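Local coordinates for beta-phosphoglucomutase (Clostridium difficile, PDB 4GIB), which probably interconverts beta-D-glucose 1-phosphate and beta-D-glucose 6-phosphate, using magnesium as cofactor, as a member of the HAD-like hydrolase superfamily, at residues A[158-166]-A[175-183]; A[190-200]-A[208-219]. One frame throughout, in Å; residues are numbered along the deposited sequence.

Both interactions lie in the Rossmann-like core of this HAD-family enzyme and use the same parallel sheet. Interaction 1 comes first along the chain. It packs helix 174-183 against 158-166, which carries the outermost strand 159-160. The chain then leaves that helix and enters strand 190-194, the first element of interaction 2. There the strand pairs with strand 209-213, nearer the other end of the sheet. The centres of the two contacts are about 18 Å apart, yet the contacts touch: Met-208 CE lies 3.3 Å from Phe-176 O. In the sheet, strands 134-137 and 28-31 lie between strand 159-160 and strand 190-194. Interaction 2 supplies two acidic ligands of the sodium ion at the predicted magnesium site.

Interaction 1: residues A[158-166]-A[175-183]; sequences DFIADAGKC and IFLMSAKGL
The ring of Phe-159 lies flat against the helix backbone at Gly-182. Gly-182 CA sits over the centre of one face, 3.4 Å from the ring centroid and 11° off the ring normal. This is a CH-pi contact, and the absence of a side chain at Gly-182 lets the ring come so close. Met-178 O and Ser-179 CA approach the ring obliquely. Its chi1 of -174°, with CG opposite the backbone N, carries the Phe-159 ring over Gly-182. The contact packs helix 174-183 on the edge strand 159-160 of the Rossmann-like HAD core and on the loop that follows it. That strand is bonded through its backbone to strand 134-137.

Beside the ring, Leu-183 CD2 reaches Phe-159 CB at 3.4 Å and also touches Asp-158 CB. The carboxylate of Asp-158 turns to the backbone N of Ile-135. Ala-161 CB points toward the helix and meets Ile-175 O, Met-178 CB and Ser-179 OG. Of these, Ser-179 OG, 3.6 Å from Ala-161 CB, is hydrogen-bonded to Ser-138 OG.

Further on, the chain bends in an Asx turn. Gly-164 N donates to Asp-162 OD1 over 2.7 Å, from above the carboxylate plane. Beyond the turn, Cys-166 CB rests on two side chains. Ile-175 CD1 and Met-178 SD are each 3.8 Å from it. The Met-178 side chain bends at chi3 (66°), and this turns its methyl, CE, to within 3.2 Å of Asp-162 O.

Interaction 2: residues A[190-200]-A[208-219]; sequences CIGIEDASAGI and MFSVGVGNYENL. With NA (sodium ion), chain D; NA (sodium ion), chain C.
Five backbone hydrogen bonds join Cys-190 to Glu-194 with Phe-209 to Val-213 in parallel register. Phe-209 N donates to Cys-190 O at 3.1 Å. Gly-192 gives its N-H to Phe-209 O and takes one from Val-211 N. Glu-194 does the same, donating to Val-211 O and accepting from Val-213 N.

Apolar packing lines one face of this pair. Ile-191 and Phe-209 lie side by side, with CD1 of Ile-191 3.3 Å from CD2 of the ring. Ile-191 CG2 meets Val-211 CG2 at 3.5 Å, and Ile-193 runs alongside Val-211. The strands and helix 197-205 form a beta-alpha-beta crossover of the Rossmann-like HAD fold. At the start of the helix, Ile-200 CD1 lies 3.7 Å from Gly-212 CA. Leu-219 CD2 packs on Ala-196 and meets Ile-200 CG1.

Metal bonds come at both ends. Glu-194 folds at chi2 (57°), which brings OE1 to one sodium ion (2.2 Å). Asp-195 OD1 (2.3 Å), a water, Asp-32 OD2 and the backbone O of Asp-34 complete this site, where magnesium is predicted to bind. Asp-195 N also donates to Glu-194 OE1, on its anti side, which would help fix the carboxylate. Glu-194 OE2 makes a salt bridge to Lys-170, and Asp-195 OD2 one to Lys-68. The other sodium ion takes Met-208 O (2.5 Å), two waters, Asn-204 OD1 and Asn-223 OD1.

Interaction 1: residues A[158-166]-A[175-183]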
# COMPACT_ATOMS: atom_id res chain seq x y z
N ASP A 158 -8.97 -10.67 -6.38
CA ASP A 158 -9.36 -12.00 -5.90
C ASP A 158 -9.37 -12.06 -4.39
O ASP A 158 -10.16 -12.78 -3.81
CB ASP A 158 -8.42 -13.05 -6.47
CG ASP A 158 -8.54 -13.17 -7.98
OD1 ASP A 158 -9.67 -13.44 -8.43
OD2 ASP A 158 -7.54 -12.99 -8.71
N PHE A 159 -8.48 -11.28 -3.77
CA PHE A 159 -8.40 -11.20 -2.32
C PHE A 159 -7.90 -9.83 -1.88
O PHE A 159 -7.00 -9.26 -2.48
CB PHE A 159 -7.47 -12.30 -1.77
CG PHE A 159 -7.44 -12.36 -0.27
CD1 PHE A 159 -8.36 -13.13 0.42
CD2 PHE A 159 -6.50 -11.64 0.45
CE1 PHE A 159 -8.35 -13.18 1.82
CE2 PHE A 159 -6.48 -11.70 1.86
CZ PHE A 159 -7.40 -12.48 2.54
N ILE A 160 -8.51 -9.32 -0.82
CA ILE A 160 -8.15 -8.06 -0.23
C ILE A 160 -7.81 -8.32 1.23
O ILE A 160 -8.67 -8.71 2.01
CB ILE A 160 -9.30 -7.06 -0.33
CG1 ILE A 160 -9.70 -6.89 -1.81
CG2 ILE A 160 -8.89 -5.71 0.29
CD1 ILE A 160 -10.94 -6.06 -2.02
N ALA A 161 -6.54 -8.13 1.58
CA ALA A 161 -6.08 -8.35 2.95
C ALA A 161 -6.79 -7.37 3.85
O ALA A 161 -6.90 -6.20 3.54
CB ALA A 161 -4.55 -8.19 3.07
N ASP A 162 -7.30 -7.87 4.97
CA ASP A 162 -7.99 -7.01 5.90
C ASP A 162 -6.97 -6.40 6.85
O ASP A 162 -6.38 -7.10 7.68
CB ASP A 162 -9.02 -7.82 6.68
CG ASP A 162 -9.81 -6.99 7.66
OD1 ASP A 162 -9.50 -5.78 7.83
OD2 ASP A 162 -10.76 -7.55 8.26
N ALA A 163 -6.75 -5.10 6.72
CA ALA A 163 -5.83 -4.38 7.59
C ALA A 163 -6.26 -4.47 9.06
O ALA A 163 -5.42 -4.41 9.96
CB ALA A 163 -5.74 -2.91 7.15
N GLY A 164 -7.56 -4.61 9.30
CA GLY A 164 -8.09 -4.74 10.66
C GLY A 164 -7.58 -5.96 11.40
O GLY A 164 -7.63 -6.01 12.62
N LYS A 165 -7.10 -6.97 10.68
CA LYS A 165 -6.57 -8.19 11.31
C LYS A 165 -5.04 -8.28 11.28
O LYS A 165 -4.45 -9.19 11.85
CB LYS A 165 -7.21 -9.42 10.69
CG LYS A 165 -8.73 -9.45 10.97
CD LYS A 165 -9.40 -10.71 10.49
CE LYS A 165 -9.36 -10.85 8.99
NZ LYS A 165 -10.24 -11.98 8.52
N CYS A 166 -4.41 -7.32 10.62
CA CYS A 166 -2.95 -7.26 10.57
C CYS A 166 -2.41 -6.63 11.86
O CYS A 166 -2.80 -5.52 12.23
CB CYS A 166 -2.52 -6.41 9.38
SG CYS A 166 -0.75 -6.23 9.27
N ILE A 175 1.18 -8.01 6.13
CA ILE A 175 0.13 -7.62 5.18
C ILE A 175 0.26 -8.28 3.81
O ILE A 175 -0.76 -8.52 3.14
CB ILE A 175 0.04 -6.06 5.03
CG1 ILE A 175 -1.37 -5.66 4.60
CG2 ILE A 175 1.16 -5.53 4.09
CD1 ILE A 175 -2.44 -6.00 5.65
N PHE A 176 1.49 -8.57 3.39
CA PHE A 176 1.75 -9.25 2.12
C PHE A 176 1.59 -10.77 2.24
O PHE A 176 1.11 -11.41 1.30
CB PHE A 176 3.11 -8.88 1.56
CG PHE A 176 3.12 -7.56 0.90
CD1 PHE A 176 2.70 -7.43 -0.42
CD2 PHE A 176 3.49 -6.43 1.60
CE1 PHE A 176 2.68 -6.23 -1.02
CE2 PHE A 176 3.46 -5.21 1.00
CZ PHE A 176 3.06 -5.10 -0.31
N LEU A 177 1.98 -11.34 3.39
CA LEU A 177 1.78 -12.76 3.64
C LEU A 177 0.27 -13.06 3.73
O LEU A 177 -0.18 -14.14 3.33
CB LEU A 177 2.43 -13.20 4.95
CG LEU A 177 3.95 -13.18 5.10
CD1 LEU A 177 4.29 -13.49 6.59
CD2 LEU A 177 4.66 -14.14 4.12
N MET A 178 -0.51 -12.10 4.24
CA MET A 178 -1.96 -12.27 4.35
C MET A 178 -2.64 -12.46 3.00
O MET A 178 -3.60 -13.23 2.90
CB MET A 178 -2.60 -11.08 5.08
CG MET A 178 -2.31 -11.03 6.56
SD MET A 178 -2.95 -9.53 7.33
CE MET A 178 -4.73 -9.77 7.14
N SER A 179 -2.18 -11.75 1.97
CA SER A 179 -2.75 -11.93 0.64
C SER A 179 -2.32 -13.26 0.04
O SER A 179 -3.07 -13.89 -0.69
CB SER A 179 -2.38 -10.77 -0.29
OG SER A 179 -3.04 -9.58 0.11
N ALA A 180 -1.09 -13.69 0.33
CA ALA A 180 -0.60 -14.97 -0.16
C ALA A 180 -1.41 -16.10 0.46
O ALA A 180 -1.74 -17.10 -0.20
CB ALA A 180 0.85 -15.13 0.15
N LYS A 181 -1.71 -15.96 1.75
CA LYS A 181 -2.52 -16.93 2.45
C LYS A 181 -3.93 -16.88 1.87
O LYS A 181 -4.51 -17.91 1.55
CB LYS A 181 -2.54 -16.62 3.95
CG LYS A 181 -3.41 -17.56 4.81
CD LYS A 181 -3.40 -17.09 6.29
CE LYS A 181 -4.26 -17.94 7.18
NZ LYS A 181 -3.84 -19.37 7.21
N GLY A 182 -4.45 -15.66 1.70
CA GLY A 182 -5.82 -15.43 1.21
C GLY A 182 -6.09 -16.01 -0.16
O GLY A 182 -7.16 -16.59 -0.41
N LEU A 183 -5.14 -15.82 -1.06
CA LEU A 183 -5.21 -16.35 -2.41
C LEU A 183 -4.82 -17.82 -2.45
O LEU A 183 -5.06 -18.48 -3.45
CB LEU A 183 -4.24 -15.58 -3.31
CG LEU A 183 -4.53 -14.08 -3.48
CD1 LEU A 183 -3.33 -13.37 -4.10
CD2 LEU A 183 -5.77 -13.90 -4.31

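Interaction 2: residues A[190-200]-A[208-219]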
# COMPACT_ATOMS: atom_id res chain seq x y z
N CYS A 190 5.04 -15.10 -6.08
CA CYS A 190 4.26 -13.87 -6.07
C CYS A 190 5.11 -12.67 -6.43
O CYS A 190 6.31 -12.67 -6.20
CB CYS A 190 3.64 -13.63 -4.69
SG CYS A 190 2.41 -14.81 -4.24
N ILE A 191 4.47 -11.66 -7.00
CA ILE A 191 5.11 -10.40 -7.36
C ILE A 191 4.40 -9.39 -6.47
O ILE A 191 3.17 -9.35 -6.45
CB ILE A 191 4.81 -9.93 -8.83
CG1 ILE A 191 5.07 -11.02 -9.88
CG2 ILE A 191 5.61 -8.66 -9.15
CD1 ILE A 191 6.46 -11.05 -10.47
N GLY A 192 5.17 -8.58 -5.75
CA GLY A 192 4.60 -7.53 -4.90
C GLY A 192 4.98 -6.17 -5.50
O GLY A 192 6.18 -5.94 -5.79
N ILE A 193 3.99 -5.30 -5.71
CA ILE A 193 4.21 -3.95 -6.28
C ILE A 193 3.95 -2.83 -5.25
O ILE A 193 2.90 -2.80 -4.59
CB ILE A 193 3.38 -3.74 -7.54
CG1 ILE A 193 3.64 -4.91 -8.51
CG2 ILE A 193 3.69 -2.38 -8.14
CD1 ILE A 193 3.21 -4.67 -9.91
N GLU A 194 4.88 -1.88 -5.16
CA GLU A 194 4.83 -0.85 -4.12
C GLU A 194 5.63 0.41 -4.49
O GLU A 194 6.46 0.38 -5.40
CB GLU A 194 5.40 -1.53 -2.86
CG GLU A 194 5.48 -0.76 -1.62
CD GLU A 194 4.16 -0.20 -1.17
OE1 GLU A 194 3.56 0.60 -1.94
OE2 GLU A 194 3.74 -0.52 -0.03
N ASP A 195 5.34 1.54 -3.82
CA ASP A 195 6.04 2.82 -4.08
C ASP A 195 6.83 3.38 -2.89
O ASP A 195 7.37 4.48 -2.97
CB ASP A 195 5.05 3.90 -4.55
CG ASP A 195 4.20 4.47 -3.40
OD1 ASP A 195 3.99 3.76 -2.40
OD2 ASP A 195 3.72 5.62 -3.51
N ALA A 196 6.86 2.66 -1.77
CA ALA A 196 7.60 3.14 -0.58
C ALA A 196 8.57 2.07 -0.15
O ALA A 196 8.31 0.88 -0.31
CB ALA A 196 6.64 3.49 0.55
N SER A 197 9.70 2.51 0.40
CA SER A 197 10.76 1.61 0.82
C SER A 197 10.32 0.60 1.90
O SER A 197 10.79 -0.53 1.92
CB SER A 197 11.96 2.42 1.30
OG SER A 197 11.57 3.34 2.31
N ALA A 198 9.43 1.00 2.80
CA ALA A 198 8.96 0.11 3.85
C ALA A 198 8.20 -1.07 3.23
O ALA A 198 8.32 -2.21 3.66
CB ALA A 198 8.06 0.86 4.84
N GLY A 199 7.41 -0.77 2.21
CA GLY A 199 6.63 -1.76 1.51
C GLY A 199 7.51 -2.73 0.76
O GLY A 199 7.23 -3.94 0.74
N ILE A 200 8.55 -2.20 0.11
CA ILE A 200 9.52 -3.02 -0.60
C ILE A 200 10.18 -3.96 0.39
O ILE A 200 10.37 -5.12 0.06
CB ILE A 200 10.63 -2.19 -1.32
CG1 ILE A 200 10.05 -1.38 -2.48
CG2 ILE A 200 11.73 -3.10 -1.88
CD1 ILE A 200 9.40 -2.23 -3.53
N MET A 208 9.05 -12.58 -1.70
CA MET A 208 8.40 -12.33 -2.98
C MET A 208 9.28 -11.45 -3.88
O MET A 208 10.24 -10.83 -3.41
CB MET A 208 7.07 -11.60 -2.78
CG MET A 208 6.12 -12.25 -1.79
SD MET A 208 4.59 -11.29 -1.69
CE MET A 208 3.54 -12.36 -0.71
N PHE A 209 8.93 -11.39 -5.16
CA PHE A 209 9.63 -10.56 -6.12
C PHE A 209 9.11 -9.14 -5.92
O PHE A 209 7.92 -8.91 -6.02
CB PHE A 209 9.38 -11.07 -7.54
CG PHE A 209 10.02 -10.25 -8.62
CD1 PHE A 209 11.39 -10.15 -8.72
CD2 PHE A 209 9.25 -9.63 -9.58
CE1 PHE A 209 11.99 -9.40 -9.74
CE2 PHE A 209 9.83 -8.89 -10.60
CZ PHE A 209 11.20 -8.77 -10.68
N SER A 210 9.99 -8.20 -5.58
CA SER A 210 9.56 -6.85 -5.28
C SER A 210 9.72 -5.91 -6.48
O SER A 210 10.77 -5.90 -7.13
CB SER A 210 10.31 -6.32 -4.06
OG SER A 210 11.72 -6.19 -4.30
N VAL A 211 8.66 -5.16 -6.77
CA VAL A 211 8.67 -4.17 -7.85
C VAL A 211 8.38 -2.80 -7.23
O VAL A 211 7.32 -2.59 -6.60
CB VAL A 211 7.62 -4.46 -8.93
CG1 VAL A 211 7.71 -3.42 -10.07
CG2 VAL A 211 7.78 -5.89 -9.46
N GLY A 212 9.35 -1.90 -7.37
CA GLY A 212 9.25 -0.55 -6.84
C GLY A 212 8.92 0.45 -7.93
O GLY A 212 9.41 0.33 -9.07
N VAL A 213 8.08 1.42 -7.59
CA VAL A 213 7.66 2.46 -8.53
C VAL A 213 7.97 3.83 -7.98
O VAL A 213 7.35 4.27 -7.01
CB VAL A 213 6.14 2.40 -8.80
CG1 VAL A 213 5.75 3.48 -9.80
CG2 VAL A 213 5.75 1.04 -9.32
N GLY A 214 8.92 4.51 -8.61
CA GLY A 214 9.31 5.85 -8.19
C GLY A 214 10.81 6.05 -8.24
O GLY A 214 11.50 5.51 -9.11
N ASN A 215 11.31 6.83 -7.28
CA ASN A 215 12.73 7.15 -7.15
C ASN A 215 13.57 5.90 -6.95
O ASN A 215 13.26 5.06 -6.10
CB ASN A 215 12.92 8.09 -5.95
CG ASN A 215 14.39 8.36 -5.65
OD1 ASN A 215 15.23 8.35 -6.54
ND2 ASN A 215 14.69 8.62 -4.38
N TYR A 216 14.65 5.79 -7.72
CA TYR A 216 15.50 4.63 -7.63
C TYR A 216 16.27 4.55 -6.33
O TYR A 216 16.41 3.48 -5.75
CB TYR A 216 16.50 4.57 -8.78
CG TYR A 216 17.49 3.45 -8.59
CD1 TYR A 216 17.22 2.18 -9.07
CD2 TYR A 216 18.69 3.66 -7.92
CE1 TYR A 216 18.11 1.15 -8.89
CE2 TYR A 216 19.58 2.62 -7.73
CZ TYR A 216 19.29 1.37 -8.22
OH TYR A 216 20.16 0.31 -8.06
N GLU A 217 16.79 5.69 -5.88
CA GLU A 217 17.60 5.71 -4.68
C GLU A 217 16.81 5.29 -3.44
O GLU A 217 17.34 4.60 -2.58
CB GLU A 217 18.23 7.09 -4.47
CG GLU A 217 19.38 7.09 -3.45
CD GLU A 217 20.56 6.21 -3.89
OE1 GLU A 217 20.97 6.30 -5.07
OE2 GLU A 217 21.07 5.46 -3.04
N ASN A 218 15.55 5.69 -3.37
CA ASN A 218 14.72 5.36 -2.23
C ASN A 218 14.20 3.94 -2.32
O ASN A 218 13.85 3.34 -1.30
CB ASN A 218 13.53 6.31 -2.13
CG ASN A 218 12.83 6.22 -0.78
OD1 ASN A 218 11.73 5.66 -0.67
ND2 ASN A 218 13.48 6.72 0.26
N LEU A 219 14.14 3.40 -3.54
CA LEU A 219 13.62 2.05 -3.74
C LEU A 219 14.72 1.05 -4.15
O LEU A 219 14.43 0.03 -4.75
CB LEU A 219 12.49 2.08 -4.77
CG LEU A 219 11.34 3.05 -4.45
CD1 LEU A 219 10.40 3.18 -5.65
CD2 LEU A 219 10.56 2.65 -3.18
NA NA D . 2.34 2.42 -1.49
NA NA C . 12.64 -10.33 -3.21
O HOH W 1 14.81 -10.17 -2.37
O HOH W 2 12.92 -11.50 -1.15
O HOH W 3 2.18 3.38 0.44